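Local coordinates for protein Old Yellow Enzyme (Pichia, PDB 6AGZ) that binds flavin mononucleotide and, as an old yellow enzyme, probably catalyses the asymmetric reduction of the activated carbon-carbon double bond of enones, at residues Q74-Y78 with W112-A118; P129-A135 with N151-M156. All blocks are in the same frame, centred on the assembly; numbering follows the deposited sequence.

Interaction 1 of 2, residues Q74-Y78 with W112-A118; sequences QFGLY and WNLGRAA
Tyr78, Trp112 and Leu114 show how two loops can be locked together by interleaving a branched side chain with aromatic rings. The edge of Tyr78 approaches the face of Trp112 in an offset edge-to-face pair, the ring centroids 5.4 Å apart and the planes at 65°. Leu114 fills the angle between them: its CD1 makes a CH-pi contact 3.6 Å from the centroid of the Tyr78 ring, almost on the ring normal, while CD2 of the same fork sits over the indole of its near neighbour Trp112. CD1 also presses on the cis peptide bond between Gly76 and Leu77.

A second aromatic contact is made with an amide. Asn113 lays its carboxamide over Phe75, its CG swung away from the backbone N (chi1 -165°), the two planes only 23° apart and ND2 3.2 Å above the centre of the ring. The edge of the same ring meets Trp112 O, which lies 3.1 Å from Phe75 CD2; this buried carbonyl has no hydrogen-bond partner in the model, and the ring edge lies against it.

Among the polar contacts, Leu114 N donates to Phe75 O at 2.8 Å. Tyr78 OH donates to Ala117 O, modelled at 2.4 Å, a length too short to be trusted in detail. A water accepts from Gly115 N and lies within hydrogen-bonding distance of Gln74 O and Gly76 O, linking the two loops next to that backbone bond.

Strands 63-70 and 106-112 are neighbours in the parallel barrel, and these segments belong to the loops that follow them. The contact is thus part of the C-terminal rim of a TIM barrel, where the cofactor site of such enzymes lies; the Trp112 side chain is about 5 Å from the bound FMN.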
loop_
_atom_site.group_PDB
_atom_site.type_symbol
_atom_site.label_atom_id
_atom_site.label_comp_id
_atom_site.label_asym_id
_atom_site.label_seq_id
_atom_site.Cartn_x
_atom_site.Cartn_y
_atom_site.Cartn_z
ATOM N N GLN A 74 28.540 19.157 0.502
ATOM C CA GLN A 74 28.240 18.091 -0.446
ATOM C C GLN A 74 26.740 17.856 -0.593
ATOM O O GLN A 74 26.308 17.303 -1.611
ATOM C CB GLN A 74 28.942 16.798 -0.018
ATOM C CG GLN A 74 28.862 15.661 -1.030
ATOM C CD GLN A 74 29.548 15.994 -2.341
ATOM O OE1 GLN A 74 30.774 16.087 -2.407
ATOM N NE2 GLN A 74 28.759 16.175 -3.394
ATOM N N PHE A 75 25.937 18.278 0.387
ATOM C CA PHE A 75 24.489 18.135 0.288
ATOM C C PHE A 75 23.868 19.087 -0.727
ATOM O O PHE A 75 22.707 18.888 -1.103
ATOM C CB PHE A 75 23.832 18.356 1.655
ATOM C CG PHE A 75 23.914 17.166 2.579
ATOM C CD1 PHE A 75 24.967 16.269 2.501
ATOM C CD2 PHE A 75 22.926 16.948 3.526
ATOM C CE1 PHE A 75 25.034 15.182 3.353
ATOM C CE2 PHE A 75 22.985 15.863 4.378
ATOM C CZ PHE A 75 24.040 14.978 4.293
ATOM N N GLY A 76 24.599 20.102 -1.178
ATOM C CA GLY A 76 24.067 21.069 -2.121
ATOM C C GLY A 76 24.428 20.770 -3.564
ATOM O O GLY A 76 24.651 19.612 -3.921
ATOM N N LEU A 77 24.487 21.805 -4.402
ATOM C CA LEU A 77 24.254 23.183 -3.975
ATOM C C LEU A 77 23.354 23.950 -4.943
ATOM O O LEU A 77 23.320 23.664 -6.139
ATOM C CB LEU A 77 25.583 23.935 -3.838
ATOM C CG LEU A 77 26.570 23.576 -2.726
ATOM C CD1 LEU A 77 27.932 24.178 -3.027
ATOM C CD2 LEU A 77 26.055 24.068 -1.385
ATOM N N TYR A 78 22.626 24.924 -4.403
ATOM C CA TYR A 78 21.974 25.966 -5.180
ATOM C C TYR A 78 22.458 27.313 -4.665
ATOM O O TYR A 78 22.731 27.472 -3.471
ATOM C CB TYR A 78 20.442 25.892 -5.079
ATOM C CG TYR A 78 19.822 24.674 -5.727
ATOM C CD1 TYR A 78 20.299 24.183 -6.936
ATOM C CD2 TYR A 78 18.754 24.018 -5.128
ATOM C CE1 TYR A 78 19.730 23.070 -7.528
ATOM C CE2 TYR A 78 18.179 22.906 -5.713
ATOM C CZ TYR A 78 18.670 22.436 -6.912
ATOM O OH TYR A 78 18.100 21.329 -7.495
ATOM N N TRP A 112 18.216 19.174 3.620
ATOM C CA TRP A 112 18.184 18.975 2.178
ATOM C C TRP A 112 19.436 18.242 1.715
ATOM O O TRP A 112 20.526 18.448 2.257
ATOM C CB TRP A 112 18.081 20.320 1.453
ATOM C CG TRP A 112 17.281 20.292 0.183
ATOM C CD1 TRP A 112 16.617 19.227 -0.353
ATOM C CD2 TRP A 112 17.057 21.393 -0.705
ATOM N NE1 TRP A 112 15.992 19.599 -1.521
ATOM C CE2 TRP A 112 16.243 20.925 -1.756
ATOM C CE3 TRP A 112 17.455 22.733 -0.707
ATOM C CZ2 TRP A 112 15.834 21.745 -2.803
ATOM C CZ3 TRP A 112 17.046 23.546 -1.746
ATOM C CH2 TRP A 112 16.244 23.049 -2.779
ATOM N N ASN A 113 19.269 17.385 0.711
ATOM C CA ASN A 113 20.397 16.762 0.022
ATOM C C ASN A 113 19.995 16.597 -1.433
ATOM O O ASN A 113 19.046 15.866 -1.734
ATOM C CB ASN A 113 20.771 15.416 0.646
ATOM C CG ASN A 113 22.136 14.925 0.197
ATOM O OD1 ASN A 113 22.580 15.213 -0.915
ATOM N ND2 ASN A 113 22.812 14.185 1.066
ATOM N N LEU A 114 20.715 17.272 -2.330
ATOM C CA LEU A 114 20.244 17.423 -3.703
ATOM C C LEU A 114 20.496 16.180 -4.546
ATOM O O LEU A 114 19.613 15.752 -5.298
ATOM C CB LEU A 114 20.903 18.644 -4.344
ATOM C CG LEU A 114 20.559 19.982 -3.687
ATOM C CD1 LEU A 114 21.117 21.146 -4.489
ATOM C CD2 LEU A 114 19.056 20.117 -3.524
ATOM N N GLY A 115 21.684 15.590 -4.447
ATOM C CA GLY A 115 21.996 14.473 -5.321
ATOM C C GLY A 115 22.139 14.934 -6.759
ATOM O O GLY A 115 22.754 15.966 -7.050
ATOM N N ARG A 116 21.558 14.162 -7.680
ATOM C CA ARG A 116 21.625 14.496 -9.099
ATOM C C ARG A 116 20.770 15.703 -9.472
ATOM O O ARG A 116 20.703 16.049 -10.657
ATOM C CB ARG A 116 21.213 13.289 -9.946
ATOM C CG ARG A 116 19.729 12.963 -9.903
ATOM C CD ARG A 116 19.418 11.734 -10.745
ATOM N NE ARG A 116 17.984 11.493 -10.867
ATOM C CZ ARG A 116 17.451 10.523 -11.602
ATOM N NH1 ARG A 116 18.234 9.697 -12.283
ATOM N NH2 ARG A 116 16.134 10.376 -11.657
ATOM N N ALA A 117 20.117 16.342 -8.507
ATOM C CA ALA A 117 19.318 17.534 -8.752
ATOM C C ALA A 117 20.105 18.824 -8.570
ATOM O O ALA A 117 19.556 19.908 -8.795
ATOM C CB ALA A 117 18.097 17.544 -7.828
ATOM N N ALA A 118 21.373 18.736 -8.179
ATOM C CA ALA A 118 22.143 19.907 -7.795
ATOM C C ALA A 118 22.654 20.662 -9.020
ATOM O O ALA A 118 22.640 20.166 -10.150
ATOM C CB ALA A 118 23.317 19.504 -6.905
HETATM O O HOH W 1 24.224 16.959 -3.422
#

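Interaction 2 of 2, residues P129-A135 with N151-M156; sequences PFLAPSA and NEVQAM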
loop_
_atom_site.group_PDB
_atom_site.type_symbol
_atom_site.label_atom_id
_atom_site.label_comp_id
_atom_site.label_asym_id
_atom_site.label_seq_id
_atom_site.Cartn_x
_atom_site.Cartn_y
_atom_site.Cartn_z
ATOM N N PRO A 129 32.087 16.888 -6.096
ATOM C CA PRO A 129 31.547 16.063 -7.179
ATOM C C PRO A 129 30.025 16.124 -7.228
ATOM O O PRO A 129 29.360 16.707 -6.370
ATOM C CB PRO A 129 32.033 14.654 -6.826
ATOM C CG PRO A 129 32.195 14.682 -5.344
ATOM C CD PRO A 129 32.657 16.073 -5.010
ATOM N N PHE A 130 29.484 15.495 -8.267
ATOM C CA PHE A 130 28.053 15.476 -8.560
ATOM C C PHE A 130 27.571 14.044 -8.361
ATOM O O PHE A 130 27.846 13.171 -9.190
ATOM C CB PHE A 130 27.812 15.977 -9.983
ATOM C CG PHE A 130 26.369 16.185 -10.333
ATOM C CD1 PHE A 130 25.500 16.801 -9.446
ATOM C CD2 PHE A 130 25.890 15.798 -11.572
ATOM C CE1 PHE A 130 24.174 17.001 -9.785
ATOM C CE2 PHE A 130 24.569 15.996 -11.916
ATOM C CZ PHE A 130 23.711 16.600 -11.023
ATOM N N LEU A 131 26.864 13.800 -7.261
ATOM C CA LEU A 131 26.631 12.450 -6.769
ATOM C C LEU A 131 25.166 12.046 -6.890
ATOM O O LEU A 131 24.260 12.883 -6.929
ATOM C CB LEU A 131 27.086 12.328 -5.310
ATOM C CG LEU A 131 28.540 12.736 -5.062
ATOM C CD1 LEU A 131 28.907 12.586 -3.595
ATOM C CD2 LEU A 131 29.482 11.929 -5.944
ATOM N N ALA A 132 24.953 10.736 -6.930
ATOM C CA ALA A 132 23.638 10.128 -7.080
ATOM C C ALA A 132 23.767 8.640 -6.751
ATOM O O ALA A 132 24.884 8.112 -6.714
ATOM C CB ALA A 132 23.092 10.320 -8.506
ATOM N N PRO A 133 22.648 7.951 -6.492
ATOM C CA PRO A 133 22.739 6.493 -6.300
ATOM C C PRO A 133 23.312 5.773 -7.507
ATOM O O PRO A 133 24.149 4.874 -7.351
ATOM C CB PRO A 133 21.283 6.082 -6.024
ATOM C CG PRO A 133 20.454 7.211 -6.542
ATOM C CD PRO A 133 21.273 8.439 -6.293
ATOM N N SER A 134 22.890 6.149 -8.711
ATOM C CA SER A 134 23.436 5.605 -9.942
ATOM C C SER A 134 23.796 6.750 -10.876
ATOM O O SER A 134 23.258 7.855 -10.773
ATOM C CB SER A 134 22.449 4.647 -10.624
ATOM O OG SER A 134 22.143 3.549 -9.783
ATOM N N ALA A 135 24.718 6.474 -11.799
ATOM C CA ALA A 135 25.216 7.486 -12.731
ATOM C C ALA A 135 24.174 7.727 -13.825
ATOM O O ALA A 135 24.326 7.339 -14.985
ATOM C CB ALA A 135 26.557 7.064 -13.314
ATOM N N ASN A 151 31.622 18.413 -14.591
ATOM C CA ASN A 151 31.300 17.745 -13.329
ATOM C C ASN A 151 30.172 16.757 -13.618
ATOM O O ASN A 151 28.996 17.058 -13.406
ATOM C CB ASN A 151 30.915 18.773 -12.262
ATOM C CG ASN A 151 31.097 18.251 -10.853
ATOM O OD1 ASN A 151 31.785 17.256 -10.629
ATOM N ND2 ASN A 151 30.484 18.930 -9.889
ATOM N N GLU A 152 30.538 15.568 -14.087
ATOM C CA GLU A 152 29.560 14.574 -14.503
ATOM C C GLU A 152 29.121 13.722 -13.318
ATOM O O GLU A 152 29.865 13.538 -12.350
ATOM C CB GLU A 152 30.132 13.695 -15.618
ATOM C CG GLU A 152 30.224 14.412 -16.963
ATOM C CD GLU A 152 30.951 13.606 -18.022
ATOM O OE1 GLU A 152 31.914 14.138 -18.614
ATOM O OE2 GLU A 152 30.562 12.444 -18.262
ATOM N N VAL A 153 27.894 13.205 -13.405
ATOM C CA VAL A 153 27.291 12.507 -12.276
ATOM C C VAL A 153 28.059 11.223 -11.991
ATOM O O VAL A 153 28.581 10.566 -12.903
ATOM C CB VAL A 153 25.801 12.231 -12.547
ATOM C CG1 VAL A 153 25.625 11.163 -13.619
ATOM C CG2 VAL A 153 25.082 11.839 -11.262
ATOM N N GLN A 154 28.154 10.872 -10.712
ATOM C CA GLN A 154 28.879 9.688 -10.280
ATOM C C GLN A 154 28.014 8.882 -9.323
ATOM O O GLN A 154 27.302 9.448 -8.488
ATOM C CB GLN A 154 30.201 10.058 -9.593
ATOM C CG GLN A 154 31.039 11.074 -10.351
ATOM C CD GLN A 154 32.466 11.143 -9.846
ATOM O OE1 GLN A 154 33.058 10.127 -9.483
ATOM N NE2 GLN A 154 33.026 12.347 -9.815
ATOM N N ALA A 155 28.076 7.560 -9.457
ATOM C CA ALA A 155 27.432 6.686 -8.487
ATOM C C ALA A 155 28.212 6.722 -7.180
ATOM O O ALA A 155 29.435 6.552 -7.170
ATOM C CB ALA A 155 27.348 5.259 -9.025
ATOM N N MET A 156 27.502 6.956 -6.078
ATOM C CA MET A 156 28.160 7.112 -4.788
ATOM C C MET A 156 28.890 5.837 -4.388
ATOM O O MET A 156 28.372 4.727 -4.540
ATOM C CB MET A 156 27.140 7.485 -3.712
ATOM C CG MET A 156 26.495 8.843 -3.905
ATOM S SD MET A 156 25.437 9.292 -2.517
ATOM C CE MET A 156 26.642 9.381 -1.203
HETATM O O HOH W 2 31.324 14.617 -10.410
#
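Phe130 and Ala132 offer their carbonyl oxygens to segment 151-156, Gln154 N donating to Phe130 O at 2.8 Å and Met156 N to Ala132 O at 2.9 Å. The return bond, from Ala132 N to Gln154 O, is weak, 3.1 Å long and bent to 130° at the hydrogen. This is a short parallel ladder whose strands are splayed by 43°.

Val153 sets both its branches to work. CG1 occupies the position between backbone N and carbonyl carbon (chi1 71°) and reaches Ala135, while CG2 rests 3.7 Å from Ala132 CB; the branching carbon CB itself packs 3.7 Å from Phe130 CD2. Met156, just past the strand, brings CG to 3.8 Å from Leu131 CB.

Near the N-terminal ends of the two segments a water joins them. It accepts from Phe130 N and Gln154 NE2 and donates to Glu152 O and to Asn151 OD1, the latter at 2.7 Å, so four bonds grip it. Asn151 is in turn positioned through ND2, which donates to Leu128 O and Pro120 O. At the other end Arg205 NH1 bonds both Pro133 O and Met156 O, while Met156 packs on helix 158-179.

Helix 140-148 connects the two strands, making a small beta-alpha-beta unit inserted between barrel strands 106-112 and 183-187, an excursion on the outskirts of the TIM barrel.

Interaction 1 joins the loop after strand 63-70 to the start of the connection after strand 106-112, and that same connection later forms interaction 2; the centres are 11 Å apart. The Phe130 ring joins them by packing: CZ lies 3.1 Å from Arg116 O, and CE1 3.5 Å from Ala118 O. A probable hydrogen bond from Gln74 NE2 to Pro129 O, 3.1 Å long, adds a polar tie. Gln196 serves both contacts, bonding Leu114 O and Arg116 N while touching Ala132 and Pro133. Interaction 1 comes near the flavin through Trp112, whereas interaction 2 lies farther out, about 23 Å from the chain centre to its own centre against about 13 Å.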